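Local coordinates for protein esterase (Xanthomonas oryzae pv. oryzae, PDB 3H2G) that hydrolyses ester bonds as a cell wall-degrading esterase that Xanthomonas oryzae uses in attacking rice, with a fold of the alpha/beta-hydrolase type, at residues Asn318-Ala323 against Gln345-Ser350; Gly221-Gly226 against Thr338-Asn343; Val362-Gly367 against Met378-Ser383; Ala114-Val119 against Val387-Leu392; Ile54-Glu59 against Gln243-Asn248. All blocks are in the same frame, centred on the assembly; numbering follows the deposited sequence.

Contact 1 (Asn318-Ala323 against Gln345-Ser350)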
# COMPACT_ATOMS: atom_id res chain seq x y z
N ASN A 318 -12.16 -3.56 -6.93
CA ASN A 318 -11.71 -2.66 -7.98
C ASN A 318 -11.94 -1.28 -7.39
O ASN A 318 -12.81 -1.12 -6.53
CB ASN A 318 -12.56 -2.77 -9.25
CG ASN A 318 -12.18 -3.95 -10.12
OD1 ASN A 318 -11.03 -4.36 -10.15
ND2 ASN A 318 -13.15 -4.47 -10.85
N LEU A 319 -11.19 -0.29 -7.85
CA LEU A 319 -11.34 1.09 -7.37
C LEU A 319 -11.56 2.01 -8.57
O LEU A 319 -10.93 3.06 -8.69
CB LEU A 319 -10.08 1.50 -6.61
CG LEU A 319 -9.88 0.78 -5.28
CD1 LEU A 319 -8.48 1.05 -4.72
CD2 LEU A 319 -10.95 1.26 -4.30
N LEU A 320 -12.48 1.61 -9.44
CA LEU A 320 -12.75 2.36 -10.66
C LEU A 320 -14.07 3.11 -10.75
O LEU A 320 -14.13 4.22 -11.28
CB LEU A 320 -12.67 1.39 -11.86
CG LEU A 320 -11.42 0.51 -11.97
CD1 LEU A 320 -11.62 -0.52 -13.09
CD2 LEU A 320 -10.20 1.39 -12.26
N GLU A 321 -15.14 2.51 -10.22
CA GLU A 321 -16.46 3.11 -10.31
C GLU A 321 -16.85 4.18 -9.29
O GLU A 321 -17.71 3.96 -8.44
CB GLU A 321 -17.52 2.00 -10.31
CG GLU A 321 -17.30 0.98 -11.41
CD GLU A 321 -18.40 -0.07 -11.46
OE1 GLU A 321 -18.68 -0.68 -10.41
OE2 GLU A 321 -18.97 -0.27 -12.55
N TRP A 322 -16.21 5.33 -9.40
CA TRP A 322 -16.51 6.46 -8.52
C TRP A 322 -15.92 7.73 -9.11
O TRP A 322 -15.19 7.68 -10.10
CB TRP A 322 -15.98 6.22 -7.10
CG TRP A 322 -14.50 6.01 -6.99
CD1 TRP A 322 -13.77 4.98 -7.52
CD2 TRP A 322 -13.59 6.83 -6.27
NE1 TRP A 322 -12.44 5.12 -7.16
CE2 TRP A 322 -12.30 6.25 -6.40
CE3 TRP A 322 -13.72 8.01 -5.52
CZ2 TRP A 322 -11.16 6.80 -5.81
CZ3 TRP A 322 -12.58 8.57 -4.93
CH2 TRP A 322 -11.32 7.96 -5.08
N ALA A 323 -16.27 8.87 -8.52
CA ALA A 323 -15.79 10.15 -9.00
C ALA A 323 -14.96 10.86 -7.93
O ALA A 323 -15.51 11.45 -7.01
CB ALA A 323 -16.99 11.02 -9.41
N GLN A 345 -4.23 4.52 -16.17
CA GLN A 345 -4.91 4.98 -17.38
C GLN A 345 -6.38 4.55 -17.36
O GLN A 345 -7.27 5.34 -17.69
CB GLN A 345 -4.21 4.40 -18.62
CG GLN A 345 -2.83 5.01 -18.87
CD GLN A 345 -1.96 4.18 -19.78
OE1 GLN A 345 -0.94 4.65 -20.28
NE2 GLN A 345 -2.34 2.92 -19.99
N THR A 346 -6.62 3.31 -16.96
CA THR A 346 -7.97 2.77 -16.87
C THR A 346 -8.75 3.54 -15.80
O THR A 346 -9.90 3.91 -16.01
CB THR A 346 -7.95 1.27 -16.48
OG1 THR A 346 -7.31 0.52 -17.52
CG2 THR A 346 -9.37 0.75 -16.27
N ALA A 347 -8.12 3.77 -14.66
CA ALA A 347 -8.77 4.49 -13.57
C ALA A 347 -9.21 5.88 -14.01
O ALA A 347 -10.37 6.27 -13.84
CB ALA A 347 -7.83 4.59 -12.38
N ILE A 348 -8.29 6.64 -14.60
CA ILE A 348 -8.59 7.99 -15.05
C ILE A 348 -9.70 8.03 -16.08
O ILE A 348 -10.57 8.90 -16.03
CB ILE A 348 -7.31 8.68 -15.59
CG1 ILE A 348 -6.37 8.99 -14.42
CG2 ILE A 348 -7.67 9.98 -16.32
CD1 ILE A 348 -5.03 9.55 -14.83
N ALA A 349 -9.70 7.08 -17.01
CA ALA A 349 -10.75 7.04 -18.02
C ALA A 349 -12.09 6.84 -17.32
O ALA A 349 -13.09 7.49 -17.65
CB ALA A 349 -10.49 5.91 -19.01
N SER A 350 -12.12 5.94 -16.33
CA SER A 350 -13.34 5.66 -15.59
C SER A 350 -13.80 6.85 -14.76
O SER A 350 -15.00 7.11 -14.65
CB SER A 350 -13.14 4.45 -14.66
OG SER A 350 -12.79 3.29 -15.40
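Leu320, in the loop between helix 309-316 and strand 328-332, packs on the flank of helix 342-353, the helix of the beta-alpha-beta crossover that joins strands 328-332 and 359-363. Both its methyls flank CG2 of Thr346, CD1 of Leu320 lying 4.1 Å from it, and CD2 of Leu320 also reaches on to CA of Ala347 at 3.7 Å. The small Ala347 lets the branched leucine settle close to the helix backbone. Thr346 offers its methyl to the leucine because CG2 stands anti to the backbone N (chi1 -64°), and OG1, turned the other way, bonds to the carbonyl O of Lys342 one turn back. Higher up the helix, CB of Ser350 only packs, 3.5 Å from Leu320 O; that oxygen accepts its bond from Trp322 N over 3.0 Å, closing an inverse gamma turn centred on Glu321. The loop is braced by its indole: NE1 of Trp322 donates to O of Leu319 over 3.0 Å, the oxygen close to the ring plane but the donor above the carbonyl plane. Trp322 also meets Phe351 edge-to-face. A connecting loop laid against a crossover helix, itself packed on its sheet through Leu330, fits the alpha/beta-hydrolase fold.

Contact 2 (Gly221-Gly226 against Thr338-Asn343)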
# COMPACT_ATOMS: atom_id res chain seq x y z
N GLY A 221 1.46 -15.22 -16.92
CA GLY A 221 2.79 -15.10 -16.34
C GLY A 221 3.50 -13.89 -16.92
O GLY A 221 4.56 -13.48 -16.43
N SER A 222 2.93 -13.31 -17.97
CA SER A 222 3.51 -12.13 -18.59
C SER A 222 2.38 -11.25 -19.09
O SER A 222 1.26 -11.71 -19.30
CB SER A 222 4.41 -12.52 -19.77
OG SER A 222 3.65 -13.00 -20.86
N ASN A 223 2.69 -9.97 -19.27
CA ASN A 223 1.71 -9.02 -19.77
C ASN A 223 2.36 -8.22 -20.90
O ASN A 223 3.49 -8.52 -21.29
CB ASN A 223 1.25 -8.09 -18.65
CG ASN A 223 2.41 -7.45 -17.91
OD1 ASN A 223 3.24 -6.77 -18.51
ND2 ASN A 223 2.47 -7.66 -16.60
N ALA A 224 1.65 -7.23 -21.41
CA ALA A 224 2.16 -6.41 -22.51
C ALA A 224 3.48 -5.72 -22.20
O ALA A 224 4.26 -5.42 -23.11
CB ALA A 224 1.11 -5.36 -22.90
N VAL A 225 3.74 -5.47 -20.92
CA VAL A 225 4.97 -4.80 -20.51
C VAL A 225 6.14 -5.77 -20.36
O VAL A 225 7.24 -5.51 -20.83
CB VAL A 225 4.78 -4.06 -19.16
CG1 VAL A 225 6.05 -3.31 -18.79
CG2 VAL A 225 3.60 -3.10 -19.25
N GLY A 226 5.88 -6.90 -19.72
CA GLY A 226 6.93 -7.89 -19.53
C GLY A 226 6.48 -9.04 -18.66
O GLY A 226 5.29 -9.25 -18.46
N THR A 338 5.08 -5.49 -13.05
CA THR A 338 4.38 -6.09 -11.92
C THR A 338 2.99 -5.48 -11.80
O THR A 338 1.99 -6.18 -11.62
CB THR A 338 5.17 -5.89 -10.60
OG1 THR A 338 6.43 -6.58 -10.69
CG2 THR A 338 4.39 -6.46 -9.42
N VAL A 339 2.92 -4.16 -11.91
CA VAL A 339 1.66 -3.44 -11.87
C VAL A 339 1.67 -2.47 -13.05
O VAL A 339 2.13 -1.33 -12.93
CB VAL A 339 1.49 -2.63 -10.55
CG1 VAL A 339 0.18 -1.86 -10.58
CG2 VAL A 339 1.51 -3.58 -9.36
N PRO A 340 1.18 -2.92 -14.22
CA PRO A 340 1.15 -2.09 -15.43
C PRO A 340 0.50 -0.73 -15.22
O PRO A 340 -0.51 -0.62 -14.52
CB PRO A 340 0.40 -2.96 -16.42
CG PRO A 340 0.85 -4.34 -16.04
CD PRO A 340 0.74 -4.30 -14.53
N LEU A 341 1.07 0.29 -15.84
CA LEU A 341 0.55 1.65 -15.72
C LEU A 341 -0.86 1.73 -16.30
O LEU A 341 -1.57 2.71 -16.10
CB LEU A 341 1.48 2.63 -16.44
CG LEU A 341 1.27 4.12 -16.18
CD1 LEU A 341 1.29 4.40 -14.67
CD2 LEU A 341 2.36 4.92 -16.88
N LYS A 342 -1.25 0.68 -17.02
CA LYS A 342 -2.59 0.60 -17.59
C LYS A 342 -3.61 0.82 -16.48
O LYS A 342 -4.71 1.31 -16.72
CB LYS A 342 -2.82 -0.78 -18.22
CG LYS A 342 -4.24 -1.01 -18.72
CD LYS A 342 -4.47 -2.46 -19.14
CE LYS A 342 -5.93 -2.69 -19.54
NZ LYS A 342 -6.25 -4.10 -19.85
N ASN A 343 -3.24 0.46 -15.26
CA ASN A 343 -4.11 0.62 -14.10
C ASN A 343 -4.51 2.08 -13.90
O ASN A 343 -5.69 2.39 -13.68
CB ASN A 343 -3.42 0.10 -12.84
CG ASN A 343 -3.55 -1.40 -12.70
OD1 ASN A 343 -4.61 -1.91 -12.33
ND2 ASN A 343 -2.47 -2.12 -13.00
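Asn223 and Pro340 reach toward each other from opposite directions, ND2 of Asn223 stopping 3.7 Å from CG of Pro340. Asn223 holds its amide group between its own backbone N and carbonyl carbon (chi1 52°), a crowded position paid for by hydrogen bonds at both ends of the amide. OD1 turns back on the chain as an Asx motif. It takes Val225 N at 2.8 Å in the carbonyl plane, on a lone pair, and Gly226 N at 2.9 Å from well above that plane. The bond to Val225 is the more bent at the hydrogen (133°), that to Gly226 the straighter. ND2 donates to Ala337 O and Ser218 OG, so the bonds at both ends restrain the rotation of the amide against the proline ring. An asparagine suits this place because one short side chain both accepts and donates. Val225 adds the apolar half: its CG2, beside the backbone N, lies a loose 4.3 Å from CB of Pro340. On its own side, the carbonyl of Pro340 accepts from ND2 of Asn343, which donates to O of Pro340 at 2.9 Å, in the carbonyl plane and on a lone pair. Segment 221-226 links helices 211-218 and 231-246, while 338-343 runs into helix 342-353. Lys342 forms a salt bridge with Asp217 of helix 211-218, Leu341 packs on strand 359-363, and Thr338 and Val339 touch His377 of helix 376-396.

Contact 3 (Val362-Gly367 against Met378-Ser383)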
# COMPACT_ATOMS: atom_id res chain seq x y z
N VAL A 362 1.30 10.71 -13.97
CA VAL A 362 2.70 11.04 -14.23
C VAL A 362 3.44 9.71 -14.38
O VAL A 362 3.19 8.76 -13.63
CB VAL A 362 3.32 11.91 -13.11
CG1 VAL A 362 3.23 11.20 -11.76
CG2 VAL A 362 4.77 12.22 -13.45
N ASP A 363 4.33 9.65 -15.36
CA ASP A 363 5.10 8.45 -15.67
C ASP A 363 6.59 8.67 -15.43
O ASP A 363 7.19 9.59 -15.99
CB ASP A 363 4.85 8.09 -17.15
CG ASP A 363 5.55 6.81 -17.59
OD1 ASP A 363 6.26 6.19 -16.78
OD2 ASP A 363 5.38 6.44 -18.77
N THR A 364 7.19 7.84 -14.59
CA THR A 364 8.61 7.96 -14.27
C THR A 364 9.48 6.96 -15.02
O THR A 364 10.66 6.80 -14.72
CB THR A 364 8.86 7.78 -12.76
OG1 THR A 364 8.46 6.46 -12.36
CG2 THR A 364 8.07 8.81 -11.96
N GLY A 365 8.88 6.29 -16.00
CA GLY A 365 9.61 5.31 -16.79
C GLY A 365 10.67 5.93 -17.68
O GLY A 365 10.65 7.13 -17.94
N THR A 366 11.59 5.10 -18.15
CA THR A 366 12.68 5.55 -19.01
C THR A 366 12.23 5.78 -20.45
O THR A 366 12.90 6.49 -21.20
CB THR A 366 13.84 4.54 -19.04
OG1 THR A 366 13.38 3.31 -19.62
CG2 THR A 366 14.35 4.27 -17.64
N GLY A 367 11.11 5.18 -20.82
CA GLY A 367 10.61 5.32 -22.18
C GLY A 367 11.25 4.31 -23.11
O GLY A 367 10.96 4.29 -24.31
N MET A 378 9.74 -1.71 -8.10
CA MET A 378 10.36 -1.18 -6.90
C MET A 378 11.01 0.19 -7.07
O MET A 378 11.11 0.96 -6.12
CB MET A 378 11.39 -2.18 -6.36
CG MET A 378 10.79 -3.48 -5.82
SD MET A 378 10.20 -4.61 -7.12
CE MET A 378 11.68 -5.60 -7.35
N LEU A 379 11.44 0.49 -8.29
CA LEU A 379 12.08 1.78 -8.57
C LEU A 379 11.10 2.94 -8.42
O LEU A 379 11.51 4.06 -8.12
CB LEU A 379 12.65 1.79 -10.00
CG LEU A 379 13.68 0.70 -10.33
CD1 LEU A 379 14.03 0.77 -11.81
CD2 LEU A 379 14.91 0.89 -9.46
N THR A 380 9.81 2.68 -8.63
CA THR A 380 8.80 3.73 -8.54
C THR A 380 8.53 4.24 -7.13
O THR A 380 8.00 5.33 -6.96
CB THR A 380 7.45 3.30 -9.14
OG1 THR A 380 6.86 2.27 -8.34
CG2 THR A 380 7.64 2.78 -10.56
N LYS A 381 8.89 3.46 -6.12
CA LYS A 381 8.63 3.88 -4.75
C LYS A 381 9.25 5.24 -4.43
O LYS A 381 8.53 6.19 -4.13
CB LYS A 381 9.13 2.84 -3.74
CG LYS A 381 8.74 3.17 -2.31
CD LYS A 381 9.36 2.20 -1.33
CE LYS A 381 9.01 2.56 0.10
NZ LYS A 381 9.72 1.68 1.07
N GLU A 382 10.57 5.35 -4.50
CA GLU A 382 11.19 6.63 -4.20
C GLU A 382 11.05 7.65 -5.32
O GLU A 382 10.82 8.83 -5.05
CB GLU A 382 12.68 6.47 -3.84
CG GLU A 382 13.32 7.81 -3.47
CD GLU A 382 14.71 7.67 -2.89
OE1 GLU A 382 15.55 6.97 -3.51
OE2 GLU A 382 14.97 8.26 -1.82
N SER A 383 11.17 7.21 -6.57
CA SER A 383 11.04 8.13 -7.70
C SER A 383 9.69 8.84 -7.69
O SER A 383 9.62 10.06 -7.88
CB SER A 383 11.20 7.37 -9.03
OG SER A 383 12.53 6.90 -9.18
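Thr364 meets Thr380 and Ser383 where, in this alpha/beta-hydrolase fold, the end of edge strand 359-363 faces the C-terminal helix 376-396. The packed side is closed by Thr364 with Thr380 and, farther along the helix, by Cys384 and Val387, which Thr364 also touches. Even here the approach is no nearer than 4.2 Å, from OG1 of Thr364 to CG2 of Thr380, the two side chains crossing at about a right angle; CB of Ser383 lies 4.4 Å from OG1 of Thr364. Both threonines carry their hydroxyl between backbone N and carbonyl carbon (chi1 62° in Thr364, 68° in Thr380), and each hydroxyl is engaged elsewhere: Thr364 OG1 with Gly332 O, Thr380 OG1 with Ser206 OG and with O of His377, which places the contact beside a probable Ser-His-Asp triad. What passes across is therefore van der Waals touch, for which small side chains are well suited. Nearby, the Cys331-Cys384 disulfide ties the neighbouring strand covalently to the same helix. Toward solvent the chain runs off the end of the strand, and exposed Asp363 organises the departing loop as an Asx turn, with OD2 bound to Ser334 OG. The turn closes through Gly365 N, which donates to OD1 of Asp363 at 2.7 Å from above the carboxylate plane.

Contact 4 (Ala114-Val119 against Val387-Leu392)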
# COMPACT_ATOMS: atom_id res chain seq x y z
N ALA A 114 8.96 13.29 5.68
CA ALA A 114 9.02 13.80 7.04
C ALA A 114 10.11 14.87 7.18
O ALA A 114 9.95 15.83 7.94
CB ALA A 114 9.29 12.65 8.02
N SER A 115 11.20 14.69 6.46
CA SER A 115 12.32 15.63 6.52
C SER A 115 11.96 16.98 5.90
O SER A 115 12.70 17.95 6.05
CB SER A 115 13.53 15.07 5.78
OG SER A 115 13.29 15.04 4.38
N GLN A 116 10.83 17.02 5.21
CA GLN A 116 10.37 18.25 4.57
C GLN A 116 9.15 18.86 5.27
O GLN A 116 8.53 19.78 4.74
CB GLN A 116 10.05 17.99 3.10
CG GLN A 116 11.26 17.66 2.24
CD GLN A 116 12.36 18.71 2.33
OE1 GLN A 116 12.09 19.91 2.46
NE2 GLN A 116 13.61 18.27 2.24
N GLY A 117 8.81 18.33 6.44
CA GLY A 117 7.69 18.89 7.19
C GLY A 117 6.38 18.13 7.14
O GLY A 117 5.37 18.62 7.64
N TYR A 118 6.37 16.95 6.54
CA TYR A 118 5.15 16.16 6.47
C TYR A 118 5.06 15.19 7.64
O TYR A 118 5.99 14.44 7.90
CB TYR A 118 5.10 15.35 5.17
CG TYR A 118 4.89 16.16 3.91
CD1 TYR A 118 5.95 16.80 3.28
CD2 TYR A 118 3.62 16.28 3.36
CE1 TYR A 118 5.76 17.55 2.13
CE2 TYR A 118 3.41 17.03 2.20
CZ TYR A 118 4.48 17.66 1.59
OH TYR A 118 4.28 18.40 0.45
N VAL A 119 3.94 15.21 8.35
CA VAL A 119 3.74 14.26 9.44
C VAL A 119 3.26 13.02 8.68
O VAL A 119 2.32 13.10 7.89
CB VAL A 119 2.65 14.73 10.43
CG1 VAL A 119 2.34 13.62 11.44
CG2 VAL A 119 3.12 15.97 11.16
N VAL A 387 8.43 12.75 -7.08
CA VAL A 387 7.62 13.41 -8.10
C VAL A 387 6.27 13.92 -7.61
O VAL A 387 5.90 15.07 -7.88
CB VAL A 387 7.39 12.48 -9.32
CG1 VAL A 387 6.33 13.06 -10.25
CG2 VAL A 387 8.70 12.29 -10.07
N VAL A 388 5.52 13.09 -6.89
CA VAL A 388 4.21 13.51 -6.40
C VAL A 388 4.33 14.60 -5.34
O VAL A 388 3.48 15.49 -5.26
CB VAL A 388 3.39 12.32 -5.85
CG1 VAL A 388 3.19 11.28 -6.95
CG2 VAL A 388 4.09 11.70 -4.66
N ARG A 389 5.38 14.54 -4.53
CA ARG A 389 5.59 15.56 -3.51
C ARG A 389 5.80 16.90 -4.21
O ARG A 389 5.16 17.90 -3.88
CB ARG A 389 6.84 15.24 -2.67
CG ARG A 389 7.20 16.30 -1.64
CD ARG A 389 8.63 16.13 -1.16
NE ARG A 389 9.59 16.40 -2.23
CZ ARG A 389 10.89 16.14 -2.17
NH1 ARG A 389 11.42 15.58 -1.09
NH2 ARG A 389 11.67 16.43 -3.21
N ASP A 390 6.71 16.91 -5.19
CA ASP A 390 7.02 18.13 -5.94
C ASP A 390 5.87 18.67 -6.78
O ASP A 390 5.62 19.88 -6.80
CB ASP A 390 8.22 17.89 -6.87
CG ASP A 390 9.50 17.59 -6.12
OD1 ASP A 390 9.54 17.75 -4.89
OD2 ASP A 390 10.48 17.19 -6.79
N GLN A 391 5.17 17.78 -7.48
CA GLN A 391 4.08 18.19 -8.36
C GLN A 391 2.70 18.39 -7.75
O GLN A 391 1.90 19.16 -8.29
CB GLN A 391 3.98 17.22 -9.54
CG GLN A 391 5.14 17.36 -10.53
CD GLN A 391 5.06 16.37 -11.67
OE1 GLN A 391 3.97 16.06 -12.17
NE2 GLN A 391 6.21 15.87 -12.11
N LEU A 392 2.41 17.73 -6.64
CA LEU A 392 1.10 17.87 -6.02
C LEU A 392 1.09 18.19 -4.53
O LEU A 392 0.52 19.20 -4.12
CB LEU A 392 0.26 16.61 -6.24
CG LEU A 392 -1.13 16.62 -5.57
CD1 LEU A 392 -1.99 17.73 -6.17
CD2 LEU A 392 -1.81 15.27 -5.74
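Gln116 and Tyr118 close on the side chain of Arg389 through van der Waals contact. CG of Gln116 lies 3.9 Å from NH1 of Arg389, with the glutamine amide turned 73° from the guanidinium plane. Tyr118 points its hydroxyl at the arginine's aliphatic part, OH standing 4.2 Å from Arg389 CG, and its ring is only 22° from the guanidinium plane. The arginine extends from the helix with CG anti to the backbone N (chi1 176°) and bends at chi3, which brings NE and NH2 side-on to its neighbour. Backbone geometry decides where Gln116 and Tyr118 stand. Helix 108-114 ends in a Schellman motif, Tyr118 N bonding Leu113 O and Gly117 N bonding Ala114 O (3.1 Å), with Gly117 at C-prime, where its positive phi comes easily, before strand 119-123 of the central sheet. Charge governs the far end of Arg389: NE and NH2 both donate to OD1 of Asp390, each at 3.0 Å; OD1 lies in the guanidinium plane and is met on its syn side, out of the carboxylate plane. NH2 has a second anionic partner in Glu38, and NH1 bonds Arg112 O near the C-terminal end of helix 108-114, where a positive group is probably welcome. Other hydrogen bonds hold the two loop residues: Gln116 NE2 donates to Gln39 O, and Tyr118 OH pairs with Asp394 OD1, farther along the helix of Arg389.

Contact 5 (Ile54-Glu59 against Gln243-Asn248)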
# COMPACT_ATOMS: atom_id res chain seq x y z
N ILE A 54 -11.42 -1.96 13.26
CA ILE A 54 -12.41 -3.00 12.97
C ILE A 54 -11.90 -4.06 12.00
O ILE A 54 -10.99 -3.81 11.21
CB ILE A 54 -13.70 -2.41 12.37
CG1 ILE A 54 -13.36 -1.50 11.18
CG2 ILE A 54 -14.49 -1.67 13.45
CD1 ILE A 54 -14.57 -1.05 10.38
N GLY A 55 -12.51 -5.24 12.08
CA GLY A 55 -12.16 -6.33 11.19
C GLY A 55 -12.99 -6.20 9.92
O GLY A 55 -13.70 -5.21 9.75
N VAL A 56 -12.92 -7.19 9.05
CA VAL A 56 -13.66 -7.14 7.79
C VAL A 56 -15.17 -7.26 7.97
O VAL A 56 -15.93 -6.94 7.06
CB VAL A 56 -13.18 -8.23 6.80
CG1 VAL A 56 -11.67 -8.11 6.57
CG2 VAL A 56 -13.52 -9.61 7.34
N GLU A 57 -15.59 -7.71 9.15
CA GLU A 57 -17.02 -7.85 9.43
C GLU A 57 -17.47 -6.76 10.39
O GLU A 57 -18.56 -6.82 10.95
CB GLU A 57 -17.32 -9.23 10.03
CG GLU A 57 -17.04 -10.41 9.11
CD GLU A 57 -17.73 -10.29 7.77
OE1 GLU A 57 -18.90 -9.85 7.74
OE2 GLU A 57 -17.12 -10.64 6.74
N GLY A 58 -16.61 -5.76 10.58
CA GLY A 58 -16.93 -4.66 11.46
C GLY A 58 -16.74 -4.97 12.94
O GLY A 58 -17.11 -4.16 13.79
N GLU A 59 -16.18 -6.13 13.24
CA GLU A 59 -15.96 -6.54 14.62
C GLU A 59 -14.70 -5.88 15.18
O GLU A 59 -13.83 -5.44 14.42
CB GLU A 59 -15.81 -8.07 14.71
CG GLU A 59 -14.45 -8.60 14.28
CD GLU A 59 -14.30 -8.79 12.78
OE1 GLU A 59 -14.90 -8.02 12.00
OE2 GLU A 59 -13.56 -9.72 12.39
N GLN A 243 -9.89 -15.75 0.22
CA GLN A 243 -10.63 -16.88 0.78
C GLN A 243 -10.90 -16.59 2.26
O GLN A 243 -12.00 -16.84 2.76
CB GLN A 243 -9.83 -18.18 0.64
CG GLN A 243 -10.38 -19.36 1.44
CD GLN A 243 -11.86 -19.62 1.18
OE1 GLN A 243 -12.31 -19.55 0.04
NE2 GLN A 243 -12.60 -19.92 2.24
N HIS A 244 -9.91 -16.05 2.97
CA HIS A 244 -10.08 -15.72 4.39
C HIS A 244 -11.15 -14.65 4.55
O HIS A 244 -12.04 -14.75 5.40
CB HIS A 244 -8.78 -15.18 4.99
CG HIS A 244 -7.72 -16.21 5.20
ND1 HIS A 244 -7.93 -17.38 5.90
CD2 HIS A 244 -6.41 -16.22 4.85
CE1 HIS A 244 -6.80 -18.06 5.97
NE2 HIS A 244 -5.86 -17.38 5.35
N THR A 245 -11.05 -13.61 3.73
CA THR A 245 -11.98 -12.49 3.78
C THR A 245 -13.41 -12.81 3.37
O THR A 245 -14.35 -12.50 4.10
CB THR A 245 -11.47 -11.33 2.90
OG1 THR A 245 -10.14 -10.96 3.30
CG2 THR A 245 -12.39 -10.11 3.01
N TYR A 246 -13.57 -13.44 2.21
CA TYR A 246 -14.90 -13.75 1.70
C TYR A 246 -15.39 -15.17 1.91
O TYR A 246 -16.59 -15.44 1.78
CB TYR A 246 -14.99 -13.40 0.21
CG TYR A 246 -14.79 -11.94 -0.08
CD1 TYR A 246 -13.55 -11.45 -0.50
CD2 TYR A 246 -15.83 -11.03 0.10
CE1 TYR A 246 -13.35 -10.09 -0.73
CE2 TYR A 246 -15.65 -9.66 -0.12
CZ TYR A 246 -14.41 -9.20 -0.54
OH TYR A 246 -14.22 -7.85 -0.76
N LYS A 247 -14.47 -16.08 2.21
CA LYS A 247 -14.82 -17.48 2.45
C LYS A 247 -15.73 -18.04 1.37
O LYS A 247 -16.72 -18.72 1.67
CB LYS A 247 -15.48 -17.61 3.83
CG LYS A 247 -14.57 -17.24 4.98
CD LYS A 247 -15.27 -17.34 6.32
CE LYS A 247 -14.27 -17.28 7.46
NZ LYS A 247 -13.39 -16.08 7.38
N ASN A 248 -15.40 -17.77 0.11
CA ASN A 248 -16.24 -18.23 -0.99
C ASN A 248 -15.49 -18.80 -2.18
O ASN A 248 -16.04 -18.89 -3.28
CB ASN A 248 -17.14 -17.08 -1.46
CG ASN A 248 -16.35 -15.91 -2.00
OD1 ASN A 248 -15.11 -15.92 -2.01
ND2 ASN A 248 -17.06 -14.88 -2.46
O HOH W 1 -15.00 -12.95 6.72
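A first torsion of -56° places CG1 of Val56 beside the backbone N, anti to the carbonyl carbon; in Thr245 the same angle belongs to OG1, which bonds Ala241 O one turn back on helix 231-246 and leaves CG2 anti to the backbone N. The two methyls meet with Val56 CG1 4.1 Å from Thr245 CG2, the side chains crossing at a slant. A threonine serves well here, spending its hydroxyl on its own helix and its methyl on a neighbour. That methyl also lies over one face of the Tyr246 ring. Glu57 adds a polar link: its chain bends at chi2 (-54°), and a water donates to OE2 of Glu57 at 3.1 Å and to O of Thr245 at 2.7 Å. The water thus bridges two acceptors that could not bond each other directly, and it gives the carbonyl near the helix end a partner. Beyond that end, exposed Lys247 folds back so that NZ donates to O of His244 over 2.7 Å, in the carbonyl plane. Glu59 stiffens the opposing turn, its OE1 accepting Glu57 N at 2.9 Å on the syn lone pair while OE2 bonds Tyr133 OH. Gly58 N to Gly55 O (3.1 Å) and Gly55 N to Glu59 O (2.7 Å), with positive phi at Gly58, make this the type I turn plus G1 bulge of a 3:5 beta hairpin, joining antiparallel strands 43-54 and 60-71.

In the fold
Contacts 1 and 2 use successive parts of the chain around helix 342-353, contact 2 the lead-in and first residues, contact 1 the turns after them, their centres about 17 Å apart. Contacts 3 and 4 both use helix 376-396, with centres about 16 Å apart, and touch where Val362 CG2 packs on Val387 CG1 at 3.7 Å. Contacts 2 and 3 are the closest pair, at about 14 Å between centres, joined by Leu341 CD2 against Asp363 CG at 3.8 Å. Both lie beside the probable Ser176-His377-Asp336 triad: Asp336 OD1 accepts from Thr338 N and Val339 N, and Thr380 OG1 bonds His377 O. Contact 5 lies apart, its centre about 34 Å from those of contacts 3 and 4, across the chain's centre.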